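Local coordinates for protein serpin-ZX (Arabidopsis thaliana, PDB 3LE2) that inhibits cysteine proteases such as metacaspase-9 as a plant serpin, through cleavage of its reactive center loop and covalent trapping of the protease, and limits programmed cell death, at residues 74-83 / 376-384; 32-40 / 283-291. One frame throughout, in Å; residues are numbered along the deposited sequence. Where two conformers were deposited one is given.

Contact 1 (74-83 / 376-384); sequences FSSEIVSAVL and ENITGVVLF
The Phe74 ring meets Val381 obliquely, with CZ of Phe74 4.4 Å from CG2 of Val381. A second flat group, the Glu376 carboxylate, braces the turn 376-381, and its OE2 also accepts from Gln235 N. Glu376 OE1 takes two donors of Thr379: N on the syn side and OG1 on the anti side, the latter at 2.8 Å. Ile378 N reaches Glu376 OE2 from above the carboxylate plane. Thr379 OG1 accepts from Val381 N, an ST turn with an N-H...O angle of 163°. Chi1 of 62° sets OG1 between the backbone N and the carbonyl carbon, where it can serve both bonds. The contact is mainly apolar and centres on Val82. Val82 CG1 lies 3.8 Å from Leu383 CD1 and 4.0 Å from Val381 CG1, and also touches Glu376 CB. Val82 CG2 lies 3.6 Å from Thr379 OG1. Ile78 CG2 meets Thr379 CG2 at 4.0 Å. No hydrogen bond crosses between the segments. The end of helix 68-83 packs on the hairpin turn joining strands 370-376 and 382-388, neighbours in serpin sheet B. Helix 5-25 adds Ile9 against Phe74 and Val381, and strand 167-176 adds Leu173 against Leu83 and Phe175 against Leu383.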
ATOM      1  N   PHE A  74      10.063 -14.738  -3.661  1.00 35.97           N
ATOM      2  CA  PHE A  74       8.746 -14.136  -3.820  1.00 38.59           C
ATOM      3  C   PHE A  74       8.945 -12.653  -4.118  1.00 37.96           C
ATOM      4  O   PHE A  74       8.260 -12.069  -4.955  1.00 41.64           O
ATOM      5  CB  PHE A  74       7.906 -14.350  -2.557  1.00 34.80           C
ATOM      6  CG  PHE A  74       6.607 -13.589  -2.544  1.00 36.99           C
ATOM      7  CD1 PHE A  74       5.577 -13.935  -3.392  1.00 38.86           C
ATOM      8  CD2 PHE A  74       6.411 -12.542  -1.660  1.00 31.37           C
ATOM      9  CE1 PHE A  74       4.375 -13.246  -3.367  1.00 37.94           C
ATOM     10  CE2 PHE A  74       5.216 -11.847  -1.636  1.00 39.31           C
ATOM     11  CZ  PHE A  74       4.195 -12.199  -2.489  1.00 38.40           C
ATOM     12  N   SER A  75       9.923 -12.055  -3.454  1.00 38.19           N
ATOM     13  CA  SER A  75      10.223 -10.657  -3.691  1.00 45.70           C
ATOM     14  C   SER A  75      10.719 -10.413  -5.118  1.00 46.53           C
ATOM     15  O   SER A  75      10.124  -9.632  -5.863  1.00 42.89           O
ATOM     16  CB  SER A  75      11.248 -10.160  -2.679  1.00 46.28           C
ATOM     17  OG  SER A  75      11.251  -8.746  -2.656  1.00 54.62           O
ATOM     18  N   SER A  76      11.794 -11.094  -5.508  1.00 43.64           N
ATOM     19  CA  SER A  76      12.422 -10.820  -6.802  1.00 50.19           C
ATOM     20  C   SER A  76      11.628 -11.323  -8.002  1.00 46.51           C
ATOM     21  O   SER A  76      11.674 -10.727  -9.083  1.00 48.08           O
ATOM     22  CB  SER A  76      13.841 -11.387  -6.845  1.00 49.53           C
ATOM     23  OG  SER A  76      13.835 -12.771  -6.554  1.00 56.14           O
ATOM     24  N   GLU A  77      10.909 -12.425  -7.821  1.00 46.52           N
ATOM     25  CA  GLU A  77      10.173 -13.024  -8.928  1.00 45.37           C
ATOM     26  C   GLU A  77       8.796 -12.385  -9.086  1.00 46.91           C
ATOM     27  O   GLU A  77       8.347 -12.127 -10.202  1.00 40.62           O
ATOM     28  CB  GLU A  77      10.022 -14.538  -8.738  1.00 49.34           C
ATOM     29  CG  GLU A  77      11.321 -15.287  -8.465  1.00 49.92           C
ATOM     30  CD  GLU A  77      12.444 -14.860  -9.391  1.00 63.67           C
ATOM     31  OE1 GLU A  77      12.304 -15.040 -10.619  1.00 60.74           O
ATOM     32  OE2 GLU A  77      13.465 -14.334  -8.892  1.00 60.34           O
ATOM     33  N   ILE A  78       8.126 -12.134  -7.965  1.00 41.99           N
ATOM     34  CA  ILE A  78       6.749 -11.648  -8.001  1.00 38.44           C
ATOM     35  C   ILE A  78       6.604 -10.168  -7.631  1.00 36.82           C
ATOM     36  O   ILE A  78       6.156  -9.366  -8.445  1.00 38.01           O
ATOM     37  CB  ILE A  78       5.810 -12.523  -7.129  1.00 35.72           C
ATOM     38  CG1 ILE A  78       5.956 -14.004  -7.509  1.00 42.07           C
ATOM     39  CG2 ILE A  78       4.364 -12.074  -7.290  1.00 28.68           C
ATOM     40  CD1 ILE A  78       5.567 -14.326  -8.964  1.00 35.92           C
ATOM     41  N   VAL A  79       6.990  -9.796  -6.412  1.00 39.10           N
ATOM     42  CA  VAL A  79       6.744  -8.429  -5.944  1.00 40.36           C
ATOM     43  C   VAL A  79       7.412  -7.347  -6.810  1.00 36.08           C
ATOM     44  O   VAL A  79       6.781  -6.354  -7.160  1.00 36.02           O
ATOM     45  CB  VAL A  79       7.113  -8.246  -4.452  1.00 46.85           C
ATOM     46  CG1 VAL A  79       6.795  -6.834  -4.004  1.00 39.06           C
ATOM     47  CG2 VAL A  79       6.352  -9.243  -3.603  1.00 36.80           C
ATOM     48  N   SER A  80       8.680  -7.536  -7.154  0.69 39.01           N
ATOM     49  CA  SER A  80       9.365  -6.559  -7.996  0.69 40.31           C
ATOM     50  C   SER A  80       8.710  -6.427  -9.370  0.69 39.75           C
ATOM     51  O   SER A  80       8.646  -5.337  -9.929  0.69 43.98           O
ATOM     52  CB  SER A  80      10.850  -6.889  -8.142  0.69 42.04           C
ATOM     53  OG  SER A  80      11.531  -6.671  -6.917  0.69 45.21           O
ATOM     54  N   ALA A  81       8.220  -7.531  -9.919  1.00 36.87           N
ATOM     55  CA  ALA A  81       7.552  -7.466 -11.214  1.00 38.28           C
ATOM     56  C   ALA A  81       6.256  -6.676 -11.067  1.00 34.66           C
ATOM     57  O   ALA A  81       5.816  -5.994 -11.994  1.00 34.41           O
ATOM     58  CB  ALA A  81       7.266  -8.870 -11.771  1.00 30.08           C
ATOM     59  N   VAL A  82       5.641  -6.789  -9.896  1.00 34.19           N
ATOM     60  CA  VAL A  82       4.391  -6.098  -9.617  1.00 30.36           C
ATOM     61  C   VAL A  82       4.678  -4.617  -9.354  1.00 34.01           C
ATOM     62  O   VAL A  82       3.892  -3.748  -9.713  1.00 31.89           O
ATOM     63  CB  VAL A  82       3.672  -6.722  -8.409  1.00 24.69           C
ATOM     64  CG1 VAL A  82       2.531  -5.806  -7.914  1.00 26.81           C
ATOM     65  CG2 VAL A  82       3.147  -8.112  -8.765  1.00 30.80           C
ATOM     66  N   LEU A  83       5.826  -4.340  -8.747  1.00 33.24           N
ATOM     67  CA  LEU A  83       6.180  -2.982  -8.359  1.00 36.66           C
ATOM     68  C   LEU A  83       6.930  -2.226  -9.453  1.00 36.61           C
ATOM     69  O   LEU A  83       7.188  -1.045  -9.309  1.00 32.54           O
ATOM     70  CB  LEU A  83       7.003  -2.989  -7.072  1.00 31.75           C
ATOM     71  CG  LEU A  83       6.214  -3.374  -5.825  1.00 33.89           C
ATOM     72  CD1 LEU A  83       6.997  -3.071  -4.569  1.00 20.27           C
ATOM     73  CD2 LEU A  83       4.860  -2.660  -5.817  1.00 32.57           C
ATOM     74  N   GLU A 376      -2.941  -5.682  -7.781  1.00 30.30           N
ATOM     75  CA  GLU A 376      -2.601  -6.187  -9.080  1.00 24.92           C
ATOM     76  C   GLU A 376      -3.376  -7.502  -9.171  1.00 31.08           C
ATOM     77  O   GLU A 376      -3.189  -8.416  -8.356  1.00 30.20           O
ATOM     78  CB  GLU A 376      -1.081  -6.343  -9.201  1.00 24.13           C
ATOM     79  CG  GLU A 376      -0.583  -6.539 -10.626  1.00 34.14           C
ATOM     80  CD  GLU A 376      -1.012  -7.884 -11.200  1.00 36.60           C
ATOM     81  OE1 GLU A 376      -0.613  -8.914 -10.614  1.00 37.55           O
ATOM     82  OE2 GLU A 376      -1.756  -7.910 -12.212  1.00 32.94           O
ATOM     83  N   ASN A 377      -4.288  -7.566 -10.136  1.00 38.42           N
ATOM     84  CA  ASN A 377      -5.257  -8.662 -10.224  1.00 35.30           C
ATOM     85  C   ASN A 377      -4.701 -10.034 -10.644  1.00 31.55           C
ATOM     86  O   ASN A 377      -5.235 -11.058 -10.236  1.00 35.22           O
ATOM     87  CB  ASN A 377      -6.449  -8.258 -11.113  1.00 33.10           C
ATOM     88  CG  ASN A 377      -7.299  -7.114 -10.495  1.00 51.27           C
ATOM     89  OD1 ASN A 377      -7.794  -7.221  -9.363  1.00 41.27           O
ATOM     90  ND2 ASN A 377      -7.481  -6.028 -11.254  1.00 43.60           N
ATOM     91  N   ILE A 378      -3.637 -10.065 -11.442  1.00 34.90           N
ATOM     92  CA  ILE A 378      -3.062 -11.346 -11.865  1.00 32.42           C
ATOM     93  C   ILE A 378      -2.457 -12.114 -10.689  1.00 40.64           C
ATOM     94  O   ILE A 378      -2.693 -13.318 -10.523  1.00 32.45           O
ATOM     95  CB  ILE A 378      -1.944 -11.189 -12.923  1.00 37.38           C
ATOM     96  CG1 ILE A 378      -2.399 -10.344 -14.122  1.00 37.66           C
ATOM     97  CG2 ILE A 378      -1.405 -12.562 -13.328  1.00 31.87           C
ATOM     98  CD1 ILE A 378      -3.712 -10.743 -14.717  1.00 40.49           C
ATOM     99  N   THR A 379      -1.672 -11.418  -9.873  1.00 32.22           N
ATOM    100  CA  THR A 379      -1.010 -12.055  -8.741  1.00 35.54           C
ATOM    101  C   THR A 379      -1.836 -11.951  -7.465  1.00 31.26           C
ATOM    102  O   THR A 379      -1.562 -12.645  -6.486  1.00 32.04           O
ATOM    103  CB  THR A 379       0.342 -11.391  -8.455  1.00 34.05           C
ATOM    104  OG1 THR A 379       0.111 -10.026  -8.103  1.00 31.18           O
ATOM    105  CG2 THR A 379       1.237 -11.440  -9.681  1.00 28.56           C
ATOM    106  N   GLY A 380      -2.828 -11.066  -7.463  1.00 28.09           N
ATOM    107  CA  GLY A 380      -3.555 -10.756  -6.241  1.00 26.11           C
ATOM    108  C   GLY A 380      -2.761  -9.943  -5.218  1.00 34.02           C
ATOM    109  O   GLY A 380      -3.244  -9.696  -4.122  1.00 31.26           O
ATOM    110  N   VAL A 381      -1.545  -9.525  -5.561  1.00 24.57           N
ATOM    111  CA  VAL A 381      -0.738  -8.712  -4.652  1.00 25.51           C
ATOM    112  C   VAL A 381      -1.363  -7.314  -4.423  1.00 30.52           C
ATOM    113  O   VAL A 381      -1.841  -6.669  -5.359  1.00 25.39           O
ATOM    114  CB  VAL A 381       0.729  -8.595  -5.163  1.00 34.00           C
ATOM    115  CG1 VAL A 381       1.495  -7.454  -4.459  1.00 24.17           C
ATOM    116  CG2 VAL A 381       1.466  -9.929  -5.004  1.00 29.75           C
ATOM    117  N   VAL A 382      -1.366  -6.858  -3.172  1.00 28.78           N
ATOM    118  CA  VAL A 382      -1.934  -5.545  -2.827  1.00 29.94           C
ATOM    119  C   VAL A 382      -0.860  -4.452  -2.766  1.00 26.76           C
ATOM    120  O   VAL A 382       0.051  -4.537  -1.950  1.00 24.31           O
ATOM    121  CB  VAL A 382      -2.660  -5.627  -1.462  1.00 31.32           C
ATOM    122  CG1 VAL A 382      -3.120  -4.239  -0.972  1.00 24.20           C
ATOM    123  CG2 VAL A 382      -3.820  -6.634  -1.546  1.00 29.89           C
ATOM    124  N   LEU A 383      -0.961  -3.431  -3.624  1.00 26.02           N
ATOM    125  CA  LEU A 383      -0.019  -2.296  -3.586  1.00 30.72           C
ATOM    126  C   LEU A 383      -0.303  -1.298  -2.475  1.00 24.49           C
ATOM    127  O   LEU A 383       0.623  -0.787  -1.854  1.00 29.77           O
ATOM    128  CB  LEU A 383      -0.006  -1.520  -4.906  1.00 23.50           C
ATOM    129  CG  LEU A 383       0.743  -2.168  -6.059  1.00 31.49           C
ATOM    130  CD1 LEU A 383      -0.070  -3.373  -6.567  1.00 25.11           C
ATOM    131  CD2 LEU A 383       0.959  -1.148  -7.158  1.00 25.77           C
ATOM    132  N   PHE A 384      -1.580  -0.988  -2.263  1.00 24.28           N
ATOM    133  CA  PHE A 384      -1.961   0.056  -1.309  1.00 26.14           C
ATOM    134  C   PHE A 384      -3.217  -0.333  -0.564  1.00 26.29           C
ATOM    135  O   PHE A 384      -4.131  -0.915  -1.149  1.00 20.72           O
ATOM    136  CB  PHE A 384      -2.267   1.388  -2.024  1.00 22.25           C
ATOM    137  CG  PHE A 384      -1.078   2.032  -2.682  1.00 32.48           C
ATOM    138  CD1 PHE A 384      -0.066   2.601  -1.919  1.00 25.68           C
ATOM    139  CD2 PHE A 384      -0.995   2.113  -4.069  1.00 29.85           C
ATOM    140  CE1 PHE A 384       1.021   3.219  -2.527  1.00 27.07           C
ATOM    141  CE2 PHE A 384       0.090   2.722  -4.681  1.00 30.06           C
ATOM    142  CZ  PHE A 384       1.103   3.274  -3.907  1.00 26.78           C
TER

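Contact 2 (32-40 / 283-291)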
ATOM      1  N   ASN A  32      -6.719  10.957   6.818  1.00 25.01           N
ATOM      2  CA  ASN A  32      -6.618  10.008   5.726  1.00 29.78           C
ATOM      3  C   ASN A  32      -5.391   9.132   5.919  1.00 34.99           C
ATOM      4  O   ASN A  32      -4.406   9.576   6.518  1.00 32.69           O
ATOM      5  CB  ASN A  32      -6.524  10.752   4.396  1.00 26.55           C
ATOM      6  CG  ASN A  32      -7.805  11.462   4.041  1.00 30.13           C
ATOM      7  OD1 ASN A  32      -8.892  11.018   4.412  1.00 28.55           O
ATOM      8  ND2 ASN A  32      -7.690  12.575   3.327  1.00 31.61           N
ATOM      9  N   VAL A  33      -5.455   7.900   5.415  1.00 26.02           N
ATOM     10  CA  VAL A  33      -4.322   6.982   5.445  1.00 26.71           C
ATOM     11  C   VAL A  33      -4.093   6.367   4.056  1.00 32.21           C
ATOM     12  O   VAL A  33      -5.050   6.050   3.353  1.00 28.30           O
ATOM     13  CB  VAL A  33      -4.569   5.809   6.427  1.00 23.59           C
ATOM     14  CG1 VAL A  33      -3.429   4.788   6.333  1.00 21.76           C
ATOM     15  CG2 VAL A  33      -4.744   6.301   7.836  1.00 20.74           C
ATOM     16  N   ILE A  34      -2.834   6.201   3.663  1.00 28.54           N
ATOM     17  CA  ILE A  34      -2.490   5.365   2.503  1.00 22.43           C
ATOM     18  C   ILE A  34      -1.115   4.773   2.786  1.00 25.99           C
ATOM     19  O   ILE A  34      -0.238   5.484   3.255  1.00 24.93           O
ATOM     20  CB  ILE A  34      -2.461   6.158   1.175  1.00 26.17           C
ATOM     21  CG1 ILE A  34      -2.307   5.216  -0.021  1.00 29.30           C
ATOM     22  CG2 ILE A  34      -1.342   7.197   1.172  1.00 28.18           C
ATOM     23  CD1 ILE A  34      -3.541   4.367  -0.306  1.00 25.45           C
ATOM     24  N   PHE A  35      -0.935   3.471   2.545  1.00 30.40           N
ATOM     25  CA  PHE A  35       0.386   2.855   2.697  1.00 26.03           C
ATOM     26  C   PHE A  35       0.499   1.596   1.852  1.00 28.08           C
ATOM     27  O   PHE A  35      -0.501   1.033   1.456  1.00 28.34           O
ATOM     28  CB  PHE A  35       0.674   2.531   4.165  1.00 25.05           C
ATOM     29  CG  PHE A  35      -0.041   1.302   4.667  1.00 22.44           C
ATOM     30  CD1 PHE A  35      -1.359   1.374   5.083  1.00 24.52           C
ATOM     31  CD2 PHE A  35       0.611   0.084   4.727  1.00 21.64           C
ATOM     32  CE1 PHE A  35      -2.036   0.237   5.553  1.00 26.34           C
ATOM     33  CE2 PHE A  35      -0.045  -1.058   5.187  1.00 32.24           C
ATOM     34  CZ  PHE A  35      -1.375  -0.984   5.601  1.00 31.06           C
ATOM     35  N   SER A  36       1.722   1.153   1.583  1.00 25.51           N
ATOM     36  CA  SER A  36       1.926  -0.029   0.765  1.00 29.87           C
ATOM     37  C   SER A  36       2.374  -1.245   1.585  1.00 33.51           C
ATOM     38  O   SER A  36       3.522  -1.321   2.023  1.00 31.75           O
ATOM     39  CB  SER A  36       2.948   0.261  -0.340  1.00 27.36           C
ATOM     40  OG  SER A  36       3.302  -0.926  -1.020  1.00 22.86           O
ATOM     41  N   PRO A  37       1.463  -2.205   1.787  1.00 26.83           N
ATOM     42  CA  PRO A  37       1.752  -3.438   2.533  1.00 24.43           C
ATOM     43  C   PRO A  37       2.851  -4.250   1.846  1.00 28.01           C
ATOM     44  O   PRO A  37       3.693  -4.838   2.513  1.00 36.65           O
ATOM     45  CB  PRO A  37       0.423  -4.212   2.470  1.00 26.14           C
ATOM     46  CG  PRO A  37      -0.608  -3.208   2.101  1.00 34.45           C
ATOM     47  CD  PRO A  37       0.078  -2.157   1.292  1.00 24.49           C
ATOM     48  N   ALA A  38       2.827  -4.289   0.518  1.00 23.60           N
ATOM     49  CA  ALA A  38       3.873  -4.938  -0.252  1.00 22.18           C
ATOM     50  C   ALA A  38       5.246  -4.388   0.091  1.00 29.62           C
ATOM     51  O   ALA A  38       6.175  -5.155   0.339  1.00 33.82           O
ATOM     52  CB  ALA A  38       3.605  -4.786  -1.735  1.00 31.32           C
ATOM     53  N   SER A  39       5.374  -3.060   0.108  1.00 30.41           N
ATOM     54  CA  SER A  39       6.641  -2.413   0.456  1.00 32.04           C
ATOM     55  C   SER A  39       7.047  -2.693   1.896  1.00 29.62           C
ATOM     56  O   SER A  39       8.231  -2.865   2.200  1.00 30.67           O
ATOM     57  CB  SER A  39       6.551  -0.897   0.263  1.00 34.41           C
ATOM     58  OG  SER A  39       5.997  -0.599  -0.999  1.00 44.45           O
ATOM     59  N   ILE A  40       6.075  -2.697   2.795  1.00 24.84           N
ATOM     60  CA  ILE A  40       6.389  -2.992   4.183  1.00 30.14           C
ATOM     61  C   ILE A  40       6.954  -4.405   4.259  1.00 30.41           C
ATOM     62  O   ILE A  40       7.953  -4.656   4.938  1.00 33.52           O
ATOM     63  CB  ILE A  40       5.140  -2.928   5.081  1.00 37.96           C
ATOM     64  CG1 ILE A  40       4.519  -1.529   5.059  1.00 30.36           C
ATOM     65  CG2 ILE A  40       5.507  -3.325   6.515  1.00 22.73           C
ATOM     66  CD1 ILE A  40       5.378  -0.510   5.723  1.00 25.87           C
ATOM     67  N   LYS A 283      -6.586  13.725  -3.041  1.00 32.95           N
ATOM     68  CA  LYS A 283      -5.164  13.639  -3.340  1.00 36.42           C
ATOM     69  C   LYS A 283      -4.399  13.861  -2.053  1.00 38.78           C
ATOM     70  O   LYS A 283      -4.537  14.908  -1.427  1.00 32.07           O
ATOM     71  CB  LYS A 283      -4.752  14.705  -4.359  1.00 35.66           C
ATOM     72  CG  LYS A 283      -3.297  14.612  -4.789  1.00 38.20           C
ATOM     73  CD  LYS A 283      -2.896  15.759  -5.726  1.00 29.81           C
ATOM     74  CE  LYS A 283      -1.570  15.458  -6.422  1.00 45.31           C
ATOM     75  NZ  LYS A 283      -1.151  16.529  -7.390  1.00 50.06           N
ATOM     76  N   PHE A 284      -3.604  12.874  -1.648  1.00 28.42           N
ATOM     77  CA  PHE A 284      -2.818  13.026  -0.439  1.00 25.99           C
ATOM     78  C   PHE A 284      -1.651  12.057  -0.343  1.00 32.34           C
ATOM     79  O   PHE A 284      -1.596  11.050  -1.052  1.00 40.25           O
ATOM     80  CB  PHE A 284      -3.702  12.919   0.807  1.00 25.57           C
ATOM     81  CG  PHE A 284      -4.335  11.568   0.992  1.00 35.48           C
ATOM     82  CD1 PHE A 284      -5.578  11.290   0.442  1.00 26.54           C
ATOM     83  CD2 PHE A 284      -3.688  10.576   1.724  1.00 29.57           C
ATOM     84  CE1 PHE A 284      -6.172  10.037   0.624  1.00 38.12           C
ATOM     85  CE2 PHE A 284      -4.268   9.321   1.899  1.00 29.24           C
ATOM     86  CZ  PHE A 284      -5.514   9.052   1.359  1.00 27.32           C
ATOM     87  N   SER A 285      -0.710  12.376   0.536  1.00 25.87           N
ATOM     88  CA  SER A 285       0.384  11.476   0.823  1.00 30.72           C
ATOM     89  C   SER A 285       0.308  11.098   2.300  1.00 34.10           C
ATOM     90  O   SER A 285      -0.415  11.718   3.080  1.00 25.61           O
ATOM     91  CB  SER A 285       1.721  12.140   0.506  1.00 33.98           C
ATOM     92  OG  SER A 285       1.992  13.165   1.447  1.00 36.08           O
ATOM     93  N   PHE A 286       1.050  10.074   2.685  1.00 27.69           N
ATOM     94  CA  PHE A 286       0.998   9.616   4.056  1.00 28.59           C
ATOM     95  C   PHE A 286       2.287   8.890   4.378  1.00 28.50           C
ATOM     96  O   PHE A 286       2.797   8.118   3.570  1.00 23.78           O
ATOM     97  CB  PHE A 286      -0.220   8.710   4.295  1.00 23.96           C
ATOM     98  CG  PHE A 286      -0.331   8.223   5.708  1.00 26.90           C
ATOM     99  CD1 PHE A 286      -1.017   8.962   6.653  1.00 23.83           C
ATOM    100  CD2 PHE A 286       0.289   7.040   6.099  1.00 25.01           C
ATOM    101  CE1 PHE A 286      -1.092   8.527   7.961  1.00 32.23           C
ATOM    102  CE2 PHE A 286       0.219   6.597   7.401  1.00 22.64           C
ATOM    103  CZ  PHE A 286      -0.475   7.332   8.337  1.00 26.67           C
ATOM    104  N   GLY A 287       2.827   9.161   5.553  1.00 23.97           N
ATOM    105  CA  GLY A 287       4.086   8.567   5.936  1.00 25.28           C
ATOM    106  C   GLY A 287       4.065   8.199   7.399  1.00 28.62           C
ATOM    107  O   GLY A 287       3.382   8.836   8.224  1.00 20.96           O
ATOM    108  N   PHE A 288       4.819   7.163   7.737  1.00 25.07           N
ATOM    109  CA  PHE A 288       4.887   6.755   9.121  1.00 24.28           C
ATOM    110  C   PHE A 288       6.088   5.874   9.341  1.00 24.38           C
ATOM    111  O   PHE A 288       6.674   5.346   8.388  1.00 24.39           O
ATOM    112  CB  PHE A 288       3.573   6.084   9.562  1.00 29.89           C
ATOM    113  CG  PHE A 288       3.351   4.694   8.998  1.00 25.32           C
ATOM    114  CD1 PHE A 288       3.023   4.502   7.662  1.00 29.49           C
ATOM    115  CD2 PHE A 288       3.445   3.579   9.820  1.00 29.03           C
ATOM    116  CE1 PHE A 288       2.804   3.217   7.147  1.00 24.62           C
ATOM    117  CE2 PHE A 288       3.231   2.294   9.318  1.00 27.35           C
ATOM    118  CZ  PHE A 288       2.915   2.113   7.976  1.00 28.52           C
ATOM    119  N   ASP A 289       6.472   5.755  10.603  1.00 30.59           N
ATOM    120  CA  ASP A 289       7.477   4.796  11.026  1.00 33.51           C
ATOM    121  C   ASP A 289       6.732   3.524  11.432  1.00 30.50           C
ATOM    122  O   ASP A 289       6.005   3.515  12.426  1.00 37.63           O
ATOM    123  CB  ASP A 289       8.256   5.365  12.214  1.00 28.81           C
ATOM    124  CG  ASP A 289       9.323   4.408  12.732  1.00 33.87           C
ATOM    125  OD1 ASP A 289       9.351   3.229  12.302  1.00 28.92           O
ATOM    126  OD2 ASP A 289      10.136   4.843  13.579  1.00 33.06           O
ATOM    127  N   ALA A 290       6.898   2.455  10.663  1.00 32.30           N
ATOM    128  CA  ALA A 290       6.108   1.231  10.884  1.00 34.38           C
ATOM    129  C   ALA A 290       6.444   0.509  12.183  1.00 36.46           C
ATOM    130  O   ALA A 290       5.721  -0.389  12.595  1.00 33.59           O
ATOM    131  CB  ALA A 290       6.268   0.268   9.707  1.00 22.95           C
ATOM    132  N   SER A 291       7.549   0.895  12.814  1.00 33.13           N
ATOM    133  CA  SER A 291       8.127   0.086  13.882  1.00 40.73           C
ATOM    134  C   SER A 291       7.139  -0.166  15.029  1.00 43.52           C
ATOM    135  O   SER A 291       6.981  -1.303  15.486  1.00 40.86           O
ATOM    136  CB  SER A 291       9.454   0.684  14.378  1.00 31.12           C
ATOM    137  OG  SER A 291       9.236   1.882  15.082  1.00 41.47           O
TER
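Here serpin sheet B packs on sheet A: short strand 33-35 is part of sheet B, and residues 283-289 of strand 277-289 run in sheet A. The strands cross steeply at -68°, with segment axes 6.0 Å apart at their closest. Each pairs elsewhere, 33-35 with 382-388 and 277-289 with 326-335, so this is packing between layers. Phe284, Phe286 and Phe288 alternate along their strand and point toward segment 32-40. Phe286 CG lies anti to the backbone N (chi1 -179°), whereas CG of Phe284 and Phe288 lies between the backbone N and the carbonyl carbon. The middle ring therefore leans differently from its neighbours. Asn32 CB sits over the centre of the Phe284 ring, a CH-pi contact of 3.6 Å to the centroid. The Asn32 amide is tilted 32° from that ring. Val33 O lies at the ring edge, in its plane, 3.6 Å from Phe284 CZ. Phe286 has Val33 CA over one face, offset toward the rim. Ile34 CG2 wedges in, 3.7 Å from Phe284 CE2 and 3.6 Å from Phe286 CB. Phe35 CB comes to the edge of Phe288, 3.7 Å from its CE1. Ile40 CD1, on helix 37-49, touches Ala290 CB. Asn32 ND2 bonds to Asp390 O and OD1 to Val389 N, so its amide is held from outside. No hydrogen bond crosses; the fit rests on ring and aliphatic shape.

Overall arrangement
Both contacts are buried, but contact 2 lies nearer the centre of the chain, 6 Å from it against 11 Å for contact 1. Their own centres are about 17 Å apart. Contact 1 has aliphatic side chains for most of its surface, and its polar bonds lie inside the hairpin turn. Contact 2 is dominated by aromatic rings, and its one amide is bonded to residues near the C-terminus. They meet through neighbouring strands 33-35 and 382-388, where Phe384 CB packs on Ile34 CD1. Just past strand 33-35, Ser36 OG hydrogen-bonds to Leu383 O. Contact 1 joins a helix to a hairpin turn; contact 2 mainly joins two strand layers, with a helix start at one end.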